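Local coordinates for protein formyltransferase PseJ (Anoxybacillus kamchatkensis G10, PDB 6EDK) that belongs to the formyltransferase family and has 1YA bound in a pocket beside a mixed beta-sheet, at residues 33-38 against 70-75; 61-66 against 83-88. One frame throughout, in Å; residues are numbered along the deposited sequence.

Interaction 1 of 2, residues 33-38 against 70-75. With 1YA (N-{4-[{[(6S)-2-amino-4-oxo-3,4,5,6,7,8-hexahydropteridin-6-yl]methyl}(formyl)amino]benzoyl}-L-glutamic acid), chain D; SO4 (sulfate ion), chain C.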
loop_
_atom_site.group_PDB
_atom_site.type_symbol
_atom_site.label_atom_id
_atom_site.label_comp_id
_atom_site.label_asym_id
_atom_site.label_seq_id
_atom_site.Cartn_x
_atom_site.Cartn_y
_atom_site.Cartn_z
ATOM N N PRO A 33 8.463 -6.012 -4.805
ATOM C CA PRO A 33 8.924 -7.394 -4.948
ATOM C C PRO A 33 8.212 -8.121 -6.072
ATOM O O PRO A 33 7.057 -7.831 -6.388
ATOM C CB PRO A 33 8.584 -8.026 -3.582
ATOM C CG PRO A 33 8.502 -6.933 -2.663
ATOM C CD PRO A 33 8.076 -5.694 -3.413
ATOM N N GLU A 34 8.902 -9.108 -6.680
ATOM C CA GLU A 34 8.230 -9.874 -7.724
ATOM C C GLU A 34 7.140 -10.732 -7.081
ATOM O O GLU A 34 7.375 -11.405 -6.071
ATOM C CB GLU A 34 9.202 -10.732 -8.545
ATOM C CG GLU A 34 8.541 -11.765 -9.572
ATOM C CD GLU A 34 7.510 -11.232 -10.659
ATOM O OE1 GLU A 34 7.224 -10.012 -10.800
ATOM O OE2 GLU A 34 6.955 -12.104 -11.388
ATOM N N ARG A 35 5.955 -10.662 -7.632
ATOM C CA ARG A 35 4.818 -11.470 -7.217
ATOM C C ARG A 35 4.235 -12.116 -8.456
ATOM O O ARG A 35 3.454 -11.490 -9.159
ATOM C CB ARG A 35 3.780 -10.615 -6.513
ATOM C CG ARG A 35 4.307 -9.923 -5.296
ATOM C CD ARG A 35 3.243 -9.016 -4.737
ATOM N NE ARG A 35 3.828 -7.873 -4.043
ATOM C CZ ARG A 35 4.009 -7.848 -2.726
ATOM N NH1 ARG A 35 3.632 -8.878 -1.993
ATOM N NH2 ARG A 35 4.494 -6.794 -2.162
ATOM N N LYS A 36 4.620 -13.360 -8.714
ATOM C CA LYS A 36 4.130 -14.030 -9.910
ATOM C C LYS A 36 2.617 -14.079 -9.946
ATOM O O LYS A 36 2.017 -13.893 -11.013
ATOM C CB LYS A 36 4.708 -15.440 -10.007
ATOM C CG LYS A 36 4.336 -16.155 -11.315
ATOM C CD LYS A 36 4.707 -17.652 -11.286
ATOM C CE LYS A 36 4.045 -18.422 -12.435
ATOM N NZ LYS A 36 4.109 -17.667 -13.717
ATOM N N TRP A 37 1.960 -14.322 -8.792
ATOM C CA TRP A 37 0.509 -14.416 -8.836
ATOM C C TRP A 37 -0.110 -13.124 -9.338
ATOM O O TRP A 37 -1.158 -13.139 -9.993
ATOM C CB TRP A 37 -0.057 -14.783 -7.420
ATOM C CG TRP A 37 0.111 -13.663 -6.386
ATOM C CD1 TRP A 37 1.121 -13.541 -5.490
ATOM C CD2 TRP A 37 -0.751 -12.586 -6.171
ATOM N NE1 TRP A 37 0.968 -12.394 -4.765
ATOM C CE2 TRP A 37 -0.187 -11.794 -5.167
ATOM C CE3 TRP A 37 -1.910 -12.153 -6.782
ATOM C CZ2 TRP A 37 -0.764 -10.580 -4.767
ATOM C CZ3 TRP A 37 -2.496 -10.984 -6.377
ATOM C CH2 TRP A 37 -1.917 -10.204 -5.386
ATOM N N LEU A 38 0.476 -11.979 -8.978
ATOM C CA LEU A 38 -0.075 -10.707 -9.409
ATOM C C LEU A 38 0.250 -10.401 -10.884
ATOM O O LEU A 38 -0.616 -9.926 -11.637
ATOM C CB LEU A 38 0.474 -9.609 -8.506
ATOM C CG LEU A 38 -0.005 -8.174 -8.766
ATOM C CD1 LEU A 38 -1.467 -8.071 -8.866
ATOM C CD2 LEU A 38 0.541 -7.288 -7.663
ATOM N N ILE A 70 1.624 0.210 -10.700
ATOM C CA ILE A 70 1.075 -0.314 -9.438
ATOM C C ILE A 70 2.241 -0.519 -8.488
ATOM O O ILE A 70 3.152 -1.307 -8.760
ATOM C CB ILE A 70 0.302 -1.629 -9.646
ATOM C CG1 ILE A 70 -0.867 -1.442 -10.577
ATOM C CG2 ILE A 70 -0.216 -2.176 -8.215
ATOM C CD1 ILE A 70 -1.452 -2.757 -11.079
ATOM N N SER A 71 2.275 0.224 -7.380
ATOM C CA SER A 71 3.312 -0.059 -6.401
ATOM C C SER A 71 2.703 -0.814 -5.213
ATOM O O SER A 71 1.626 -0.462 -4.726
ATOM C CB SER A 71 4.051 1.184 -5.885
ATOM O OG SER A 71 3.282 2.101 -5.170
ATOM N N TYR A 72 3.398 -1.833 -4.776
ATOM C CA TYR A 72 2.924 -2.737 -3.688
ATOM C C TYR A 72 4.203 -3.203 -3.014
ATOM O O TYR A 72 4.873 -4.121 -3.496
ATOM C CB TYR A 72 2.107 -3.885 -4.244
ATOM C CG TYR A 72 1.576 -4.842 -3.167
ATOM C CD1 TYR A 72 1.457 -4.419 -1.859
ATOM C CD2 TYR A 72 1.197 -6.160 -3.481
ATOM C CE1 TYR A 72 0.978 -5.307 -0.860
ATOM C CE2 TYR A 72 0.720 -7.027 -2.465
ATOM C CZ TYR A 72 0.612 -6.578 -1.202
ATOM O OH TYR A 72 0.135 -7.392 -0.148
ATOM N N GLY A 73 4.559 -2.532 -1.937
ATOM C CA GLY A 73 5.778 -2.815 -1.221
ATOM C C GLY A 73 7.013 -2.191 -1.847
ATOM O O GLY A 73 8.117 -2.652 -1.586
ATOM N N TYR A 74 6.845 -1.202 -2.708
ATOM C CA TYR A 74 7.982 -0.509 -3.317
ATOM C C TYR A 74 8.704 0.310 -2.257
ATOM O O TYR A 74 8.082 1.037 -1.484
ATOM C CB TYR A 74 7.505 0.401 -4.422
ATOM C CG TYR A 74 8.607 1.069 -5.194
ATOM C CD1 TYR A 74 9.608 0.326 -5.804
ATOM C CD2 TYR A 74 8.629 2.458 -5.334
ATOM C CE1 TYR A 74 10.637 0.964 -6.564
ATOM C CE2 TYR A 74 9.653 3.105 -6.075
ATOM C CZ TYR A 74 10.645 2.350 -6.662
ATOM O OH TYR A 74 11.633 2.997 -7.401
ATOM N N ARG A 75 10.019 0.208 -2.233
ATOM C CA ARG A 75 10.767 0.679 -1.091
ATOM C C ARG A 75 11.247 2.119 -1.219
ATOM O O ARG A 75 11.841 2.630 -0.268
ATOM C CB ARG A 75 11.965 -0.251 -0.831
ATOM C CG ARG A 75 11.564 -1.503 -0.005
ATOM C CD ARG A 75 12.526 -2.678 -0.265
ATOM N NE ARG A 75 12.364 -3.231 -1.616
ATOM C CZ ARG A 75 11.699 -4.352 -1.911
ATOM N NH1 ARG A 75 11.125 -5.085 -0.944
ATOM N NH2 ARG A 75 11.617 -4.731 -3.182
HETATM N N1 1YA D . 6.267 7.466 -3.533
HETATM C C2 1YA D . 5.393 8.659 -3.529
HETATM N NA2 1YA D . 5.843 9.901 -4.135
HETATM N N3 1YA D . 3.999 8.651 -2.949
HETATM C C4 1YA D . 3.467 7.450 -2.291
HETATM O O4 1YA D . 2.346 7.513 -1.830
HETATM C C4A 1YA D . 4.358 6.255 -2.287
HETATM N N5 1YA D . 3.878 5.084 -1.752
HETATM C C6 1YA D . 4.988 4.075 -1.355
HETATM C C7 1YA D . 5.974 3.895 -2.283
HETATM N N8 1YA D . 6.568 5.182 -2.949
HETATM C C8A 1YA D . 5.762 6.249 -2.944
HETATM C C9 1YA D . 5.552 4.627 -0.026
HETATM N N10 1YA D . 6.550 3.733 0.591
HETATM C C11 1YA D . 9.995 5.465 2.339
HETATM C C12 1YA D . 10.161 4.557 1.306
HETATM C C13 1YA D . 9.037 3.994 0.713
HETATM C C14 1YA D . 7.781 4.337 1.181
HETATM C C15 1YA D . 7.623 5.236 2.220
HETATM C C16 1YA D . 8.743 5.803 2.804
HETATM C C17 1YA D . 11.219 6.105 3.043
HETATM N N 1YA D . 11.140 6.085 4.526
HETATM C CA 1YA D . 12.193 6.630 5.421
HETATM C CB 1YA D . 12.251 8.173 5.295
HETATM C CG 1YA D . 10.958 8.775 4.720
HETATM C CD 1YA D . 10.865 10.294 4.956
HETATM O OE1 1YA D . 9.782 10.905 4.738
HETATM O OE2 1YA D . 11.872 10.928 5.366
HETATM C CT 1YA D . 11.889 6.185 6.876
HETATM O O2 1YA D . 10.850 5.520 7.169
HETATM O O1 1YA D . 12.686 6.477 7.800
HETATM C C18 1YA D . 6.357 2.295 0.717
HETATM O O5 1YA D . 5.385 1.776 0.280
HETATM O O 1YA D . 12.130 6.538 2.432
HETATM S S SO4 C . 4.879 -15.447 -5.701
HETATM O O1 SO4 C . 5.880 -14.813 -6.594
HETATM O O2 SO4 C . 5.473 -16.649 -5.108
HETATM O O3 SO4 C . 4.499 -14.524 -4.616
HETATM O O4 SO4 C . 3.662 -15.845 -6.454
HETATM O O HOH W 1 4.995 -6.053 -5.734
HETATM O O HOH W 2 3.137 -8.342 1.074
#
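R35 turns CG away from its carbonyl carbon (chi1 -59°) and then runs extended to NE, while Y72 swings its ring away from the backbone N; the two side chains cross at about a right angle and the guanidinium settles flat on the phenol ring. The planes lie 17° apart and CZ of R35 stands 3.6 Å from the centroid of the Y72 ring, a stacked cation-pi pair. The same guanidinium also holds the backbone: R35 NH2 gives a hydrogen bond to Y72 O at 3.0 Å, nearly straight at 164°, arriving from above the carbonyl plane. A water in the guanidinium plane accepts from R35 NE and donates to both P33 O and Y72 O, so that this carbonyl receives two bonds. At the edge of the Y72 ring, L38 CD2 comes to 4.4 Å from Y72 CD2. In the Rossmann-like alpha/beta sheet usual for formyltransferases, the loop from strand 27-31 to helix 36-43 here meets the chain leaving the neighbouring parallel strand 68-71; E159 OE2 of helix 147-169 is hydrogen-bonded to Y72 OH. R35 is the N-cap residue, and beyond it a sulfate ion, probably from the crystallisation liquor, accepts a bond from K36 N to its O1 (2.9 Å). P33 adds to the contact: its CD lies 3.5 Å from G73 O, and its CG meets R75 NH1 at 3.6 Å. Past G73, with its positive phi, Y74 and R75 line the ligand pocket, Y74 setting its ring edge near N8 of 1YA.

Interaction 2 of 2, residues 61-66 against 83-88; sequences AILNNV and VERFKQ
F86 meets V66 in two ways, the two side chains crossing at about a right angle. V66 CG1 approaches F86 CE1 from out of the ring plane at 3.8 Å, whereas V66 O lies in plane at the edge, 3.3 Å from F86 CE1, where the weakly positive C-H edge probably suits a carbonyl oxygen. L63 reaches another corner of the ring, its CD2 standing 4.1 Å from F86 CE2. Beside the phenyl group runs R85, which sends CG away from its backbone N (chi1 171°) and stays extended as far as NE, carrying the guanidinium across to the 61-66 loop. There R85 NH1 lies against L63 CB at 3.7 Å. NH2 of R85 comes 3.3 Å from L63 O, but the angle is too poor for a hydrogen bond; the approach is at most electrostatic. F86 CZ lies over one face of the guanidinium, offset toward its rim, so the corner of the F86 ring covers part of that face.

The turn and the helix end set up these side chains. L63 closes the short 3-10 segment 61-63 and starts a type II beta turn to V66, in which V66 N bonds back to L63 O at 3.3 Å; the turn presents L63 and V66 to the same ring. Across from it, F86 is the first residue to leave helical geometry after helix 80-85, and R85 O accepts a bond from R89 NH2. L63 and V66 also touch L29 of strand 27-31, so the contact joins the connection between strands 48-52 and 68-71 to the end of helix 80-85, just before strand 90-94.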
loop_
_atom_site.group_PDB
_atom_site.type_symbol
_atom_site.label_atom_id
_atom_site.label_comp_id
_atom_site.label_asym_id
_atom_site.label_seq_id
_atom_site.Cartn_x
_atom_site.Cartn_y
_atom_site.Cartn_z
ATOM N N ALA A 61 14.683 4.219 -18.619
ATOM C CA ALA A 61 13.972 3.573 -19.706
ATOM C C ALA A 61 12.918 2.578 -19.222
ATOM O O ALA A 61 12.045 2.187 -20.010
ATOM C CB ALA A 61 14.975 2.862 -20.643
ATOM N N ILE A 62 12.968 2.181 -17.947
ATOM C CA ILE A 62 11.927 1.306 -17.369
ATOM C C ILE A 62 10.525 1.920 -17.525
ATOM O O ILE A 62 9.529 1.206 -17.689
ATOM C CB ILE A 62 12.266 1.057 -15.887
ATOM C CG1 ILE A 62 13.588 0.294 -15.715
ATOM C CG2 ILE A 62 11.189 0.278 -15.192
ATOM C CD1 ILE A 62 13.560 -1.142 -16.197
ATOM N N LEU A 63 10.434 3.237 -17.516
ATOM C CA LEU A 63 9.195 3.953 -17.648
ATOM C C LEU A 63 8.696 4.113 -19.081
ATOM O O LEU A 63 7.539 4.503 -19.275
ATOM C CB LEU A 63 9.351 5.332 -17.026
ATOM C CG LEU A 63 9.661 5.319 -15.536
ATOM C CD1 LEU A 63 9.993 6.694 -15.048
ATOM C CD2 LEU A 63 8.451 4.750 -14.750
ATOM N N ASN A 64 9.506 3.822 -20.094
ATOM C CA ASN A 64 9.063 4.117 -21.446
ATOM C C ASN A 64 7.860 3.263 -21.792
ATOM O O ASN A 64 7.847 2.052 -21.553
ATOM C CB ASN A 64 10.161 3.815 -22.483
ATOM C CG ASN A 64 11.432 4.668 -22.307
ATOM O OD1 ASN A 64 11.459 5.683 -21.638
ATOM N ND2 ASN A 64 12.499 4.235 -22.973
ATOM N N ASN A 65 6.872 3.882 -22.427
ATOM C CA ASN A 65 5.700 3.199 -22.941
ATOM C C ASN A 65 4.849 2.545 -21.836
ATOM O O ASN A 65 4.052 1.635 -22.110
ATOM C CB ASN A 65 6.107 2.142 -23.953
ATOM C CG ASN A 65 6.806 2.736 -25.151
ATOM O OD1 ASN A 65 7.890 2.288 -25.534
ATOM N ND2 ASN A 65 6.203 3.771 -25.726
ATOM N N VAL A 66 4.989 2.992 -20.613
ATOM C CA VAL A 66 4.197 2.457 -19.489
ATOM C C VAL A 66 2.867 3.193 -19.426
ATOM O O VAL A 66 2.817 4.424 -19.382
ATOM C CB VAL A 66 4.979 2.607 -18.175
ATOM C CG1 VAL A 66 4.025 2.371 -16.921
ATOM C CG2 VAL A 66 6.111 1.668 -18.167
ATOM N N VAL A 83 5.577 11.268 -10.658
ATOM C CA VAL A 83 4.212 11.417 -10.145
ATOM C C VAL A 83 3.375 12.249 -11.086
ATOM O O VAL A 83 2.261 11.846 -11.467
ATOM C CB VAL A 83 4.256 12.027 -8.737
ATOM C CG1 VAL A 83 2.859 12.455 -8.288
ATOM C CG2 VAL A 83 4.859 11.044 -7.765
ATOM N N GLU A 84 3.914 13.421 -11.529
ATOM C CA GLU A 84 3.130 14.267 -12.421
ATOM C C GLU A 84 2.915 13.588 -13.760
ATOM O O GLU A 84 1.810 13.600 -14.298
ATOM C CB GLU A 84 3.815 15.618 -12.619
ATOM C CG GLU A 84 2.931 16.640 -13.346
ATOM C CD GLU A 84 1.722 17.076 -12.505
ATOM O OE1 GLU A 84 1.768 16.935 -11.259
ATOM O OE2 GLU A 84 0.723 17.555 -13.089
ATOM N N ARG A 85 3.957 12.950 -14.302
ATOM C CA ARG A 85 3.797 12.294 -15.597
ATOM C C ARG A 85 2.734 11.221 -15.542
ATOM O O ARG A 85 2.037 10.974 -16.525
ATOM C CB ARG A 85 5.141 11.681 -16.012
ATOM C CG ARG A 85 5.066 10.789 -17.248
ATOM C CD ARG A 85 6.510 10.372 -17.651
ATOM N NE ARG A 85 6.490 9.349 -18.686
ATOM C CZ ARG A 85 7.548 8.596 -19.015
ATOM N NH1 ARG A 85 8.694 8.725 -18.365
ATOM N NH2 ARG A 85 7.432 7.689 -19.966
ATOM N N PHE A 86 2.593 10.554 -14.400
ATOM C CA PHE A 86 1.630 9.466 -14.302
ATOM C C PHE A 86 0.400 9.826 -13.471
ATOM O O PHE A 86 -0.277 8.925 -12.975
ATOM C CB PHE A 86 2.338 8.215 -13.739
ATOM C CG PHE A 86 3.259 7.556 -14.750
ATOM C CD1 PHE A 86 2.750 6.677 -15.670
ATOM C CD2 PHE A 86 4.618 7.867 -14.778
ATOM C CE1 PHE A 86 3.593 6.088 -16.624
ATOM C CE2 PHE A 86 5.444 7.309 -15.704
ATOM C CZ PHE A 86 4.935 6.422 -16.645
ATOM N N LYS A 87 0.063 11.111 -13.363
ATOM C CA LYS A 87 -1.189 11.516 -12.724
ATOM C C LYS A 87 -2.337 10.638 -13.187
ATOM O O LYS A 87 -2.527 10.414 -14.390
ATOM C CB LYS A 87 -1.536 12.976 -13.023
ATOM C CG LYS A 87 -0.826 13.987 -12.101
ATOM C CD LYS A 87 -1.007 13.658 -10.595
ATOM C CE LYS A 87 -0.933 14.923 -9.723
ATOM N NZ LYS A 87 -0.496 14.665 -8.317
ATOM N N GLN A 88 -3.092 10.128 -12.212
ATOM C CA GLN A 88 -4.275 9.290 -12.427
ATOM C C GLN A 88 -3.929 7.985 -13.152
ATOM O O GLN A 88 -4.811 7.250 -13.627
ATOM C CB GLN A 88 -5.400 10.065 -13.128
ATOM C CG GLN A 88 -5.890 11.335 -12.316
ATOM C CD GLN A 88 -6.596 10.990 -10.974
ATOM O OE1 GLN A 88 -6.043 11.179 -9.867
ATOM N NE2 GLN A 88 -7.833 10.497 -11.073
#

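Overall arrangement
Both interactions involve the connections around strand 68-71, and their segments alternate along the chain: 61-66 leads into the strand, 70-75 leaves it, and 83-88 follows on helix 80-85. Their centres lie about 17 Å apart. Interaction 1 is nearer the centre of the chain, partly buried, and relies on polar chemistry, with a stacked guanidinium, a direct hydrogen bond and a bridging water. Interaction 2 lies farther out, yet most of its touching residues are buried; it is chiefly apolar, has no hydrogen bond across it, and keeps its arginine at an exposed margin. Each has pocket residues of 1YA within its segments, of which R75 alone takes part in the contact.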